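Local coordinates for 3-oxoacyl-[acyl-carrier-protein] synthase 3 (Micrococcus luteus NCTC 2665, PDB 4EWP) that probably catalyses the first condensation of fatty acid synthesis, joining an acyl-CoA primer to malonyl-ACP as a homodimeric beta-ketoacyl-ACP synthase III, at residues A[60-65]-A[89-94]. Residues are numbered along the deposited sequence; the frame is centred on the assembly and turned at random.
Sequences ETVPVM and VSTVTF
V62 and P63, in the first turn of helix 62-76, pack against T91, T93 and F94 in the loop that leaves strand 86-90. V62 touches three residues. Its CB lies 4.2 Å from F94 CD2. CG1, trans to the backbone N (chi1 168°), meets T91 OG1 tip to tip at 4.0 Å. The V62 and T93 side chains cross at about a right angle; V62 CG2 lies 3.8 Å from T93 OG1 and also faces F94 N. Both threonine hydroxyls are hydrogen-bonded to strand 144-152: T91 to V150 O and E151 OE1, T93 to E151 OE1 and R152 N. P63 CG comes within 3.5 Å of F94 CE2, approaching the ring obliquely. Replacing P63 by alanine is likely to open a gap beside F94 CE2 and CD2, leaving the ring freer to shift. L104 and W197 of the second subunit also touch F94. T61 OG1 caps the helix, accepting from V64 N. The contact pins this helix start to a sheet strand's exit loop in the thiolase-like fold, about 10 Å (T93 to C123 side chains) from the predicted active-site cysteine. No hydrogen bond crosses it: V62 CB and P63 pack on the ring, while V62's methyls rest against hydroxyls already satisfied by strand 144-152.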
loop_
_atom_site.group_PDB
_atom_site.type_symbol
_atom_site.label_atom_id
_atom_site.label_comp_id
_atom_site.label_asym_id
_atom_site.label_seq_id
_atom_site.Cartn_x
_atom_site.Cartn_y
_atom_site.Cartn_z
ATOM N N GLU A 60 14.757 16.007 4.915
ATOM C CA GLU A 60 13.296 15.999 4.936
ATOM C C GLU A 60 12.744 14.807 4.168
ATOM O O GLU A 60 12.217 14.949 3.052
ATOM C CB GLU A 60 12.749 17.302 4.362
ATOM C CG GLU A 60 12.955 18.479 5.280
ATOM C CD GLU A 60 12.538 19.775 4.646
ATOM O OE1 GLU A 60 13.040 20.083 3.536
ATOM O OE2 GLU A 60 11.696 20.467 5.254
ATOM N N THR A 61 12.891 13.631 4.770
ATOM C CA THR A 61 12.484 12.390 4.135
ATOM C C THR A 61 10.975 12.221 4.222
ATOM O O THR A 61 10.274 12.998 4.883
ATOM C CB THR A 61 13.135 11.187 4.840
ATOM O OG1 THR A 61 12.785 11.213 6.229
ATOM C CG2 THR A 61 14.666 11.231 4.700
ATOM N N VAL A 62 10.470 11.197 3.559
ATOM C CA VAL A 62 9.061 10.867 3.698
ATOM C C VAL A 62 8.651 10.684 5.185
ATOM O O VAL A 62 7.667 11.262 5.633
ATOM C CB VAL A 62 8.693 9.659 2.795
ATOM C CG1 VAL A 62 7.295 9.101 3.128
ATOM C CG2 VAL A 62 8.792 10.074 1.324
ATOM N N PRO A 63 9.412 9.893 5.956
ATOM C CA PRO A 63 9.023 9.727 7.364
ATOM C C PRO A 63 9.127 11.003 8.201
ATOM O O PRO A 63 8.294 11.204 9.082
ATOM C CB PRO A 63 10.014 8.671 7.883
ATOM C CG PRO A 63 10.365 7.865 6.654
ATOM C CD PRO A 63 10.419 8.897 5.537
ATOM N N VAL A 64 10.141 11.830 7.949
ATOM C CA VAL A 64 10.267 13.094 8.642
ATOM C C VAL A 64 9.045 13.987 8.385
ATOM O O VAL A 64 8.418 14.489 9.323
ATOM C CB VAL A 64 11.556 13.820 8.240
ATOM C CG1 VAL A 64 11.504 15.293 8.654
ATOM C CG2 VAL A 64 12.743 13.137 8.895
ATOM N N MET A 65 8.706 14.165 7.112
ATOM C CA MET A 65 7.573 15.005 6.721
ATOM C C MET A 65 6.244 14.428 7.233
ATOM O O MET A 65 5.402 15.169 7.750
ATOM C CB MET A 65 7.537 15.201 5.194
ATOM C CG MET A 65 8.786 15.932 4.641
ATOM S SD MET A 65 8.528 16.524 2.960
ATOM C CE MET A 65 8.595 14.999 2.010
ATOM N N VAL A 89 -0.290 5.319 5.463
ATOM C CA VAL A 89 0.583 6.269 4.793
ATOM C C VAL A 89 0.491 6.060 3.291
ATOM O O VAL A 89 0.797 4.985 2.768
ATOM C CB VAL A 89 2.040 6.139 5.245
ATOM C CG1 VAL A 89 2.942 6.919 4.296
ATOM C CG2 VAL A 89 2.192 6.591 6.698
ATOM N N SER A 90 0.046 7.092 2.597
ATOM C CA SER A 90 -0.122 6.985 1.168
ATOM C C SER A 90 1.021 7.698 0.466
ATOM O O SER A 90 1.101 8.919 0.493
ATOM C CB SER A 90 -1.474 7.552 0.775
ATOM O OG SER A 90 -1.508 7.735 -0.616
ATOM N N THR A 91 1.915 6.924 -0.147
ATOM C CA THR A 91 3.125 7.461 -0.755
ATOM C C THR A 91 3.675 6.495 -1.797
ATOM O O THR A 91 3.486 5.288 -1.679
ATOM C CB THR A 91 4.224 7.664 0.301
ATOM O OG1 THR A 91 5.391 8.219 -0.313
ATOM C CG2 THR A 91 4.619 6.339 0.919
ATOM N N VAL A 92 4.377 7.017 -2.799
ATOM C CA VAL A 92 5.069 6.167 -3.769
ATOM C C VAL A 92 6.542 6.503 -3.850
ATOM O O VAL A 92 7.231 6.041 -4.753
ATOM C CB VAL A 92 4.481 6.307 -5.197
ATOM C CG1 VAL A 92 3.031 5.859 -5.237
ATOM C CG2 VAL A 92 4.626 7.752 -5.718
ATOM N N THR A 93 7.042 7.317 -2.926
ATOM C CA THR A 93 8.422 7.794 -3.067
ATOM C C THR A 93 9.356 7.336 -1.952
ATOM O O THR A 93 10.537 7.663 -1.958
ATOM C CB THR A 93 8.491 9.342 -3.229
ATOM O OG1 THR A 93 7.624 9.979 -2.280
ATOM C CG2 THR A 93 8.051 9.743 -4.609
ATOM N N PHE A 94 8.836 6.579 -0.990
ATOM C CA PHE A 94 9.684 6.020 0.054
ATOM C C PHE A 94 10.581 4.966 -0.603
ATOM O O PHE A 94 10.085 3.991 -1.163
ATOM C CB PHE A 94 8.807 5.421 1.151
ATOM C CG PHE A 94 9.560 4.941 2.378
ATOM C CD1 PHE A 94 9.436 3.618 2.810
ATOM C CD2 PHE A 94 10.340 5.812 3.124
ATOM C CE1 PHE A 94 10.081 3.176 3.968
ATOM C CE2 PHE A 94 10.997 5.377 4.273
ATOM C CZ PHE A 94 10.864 4.063 4.701
#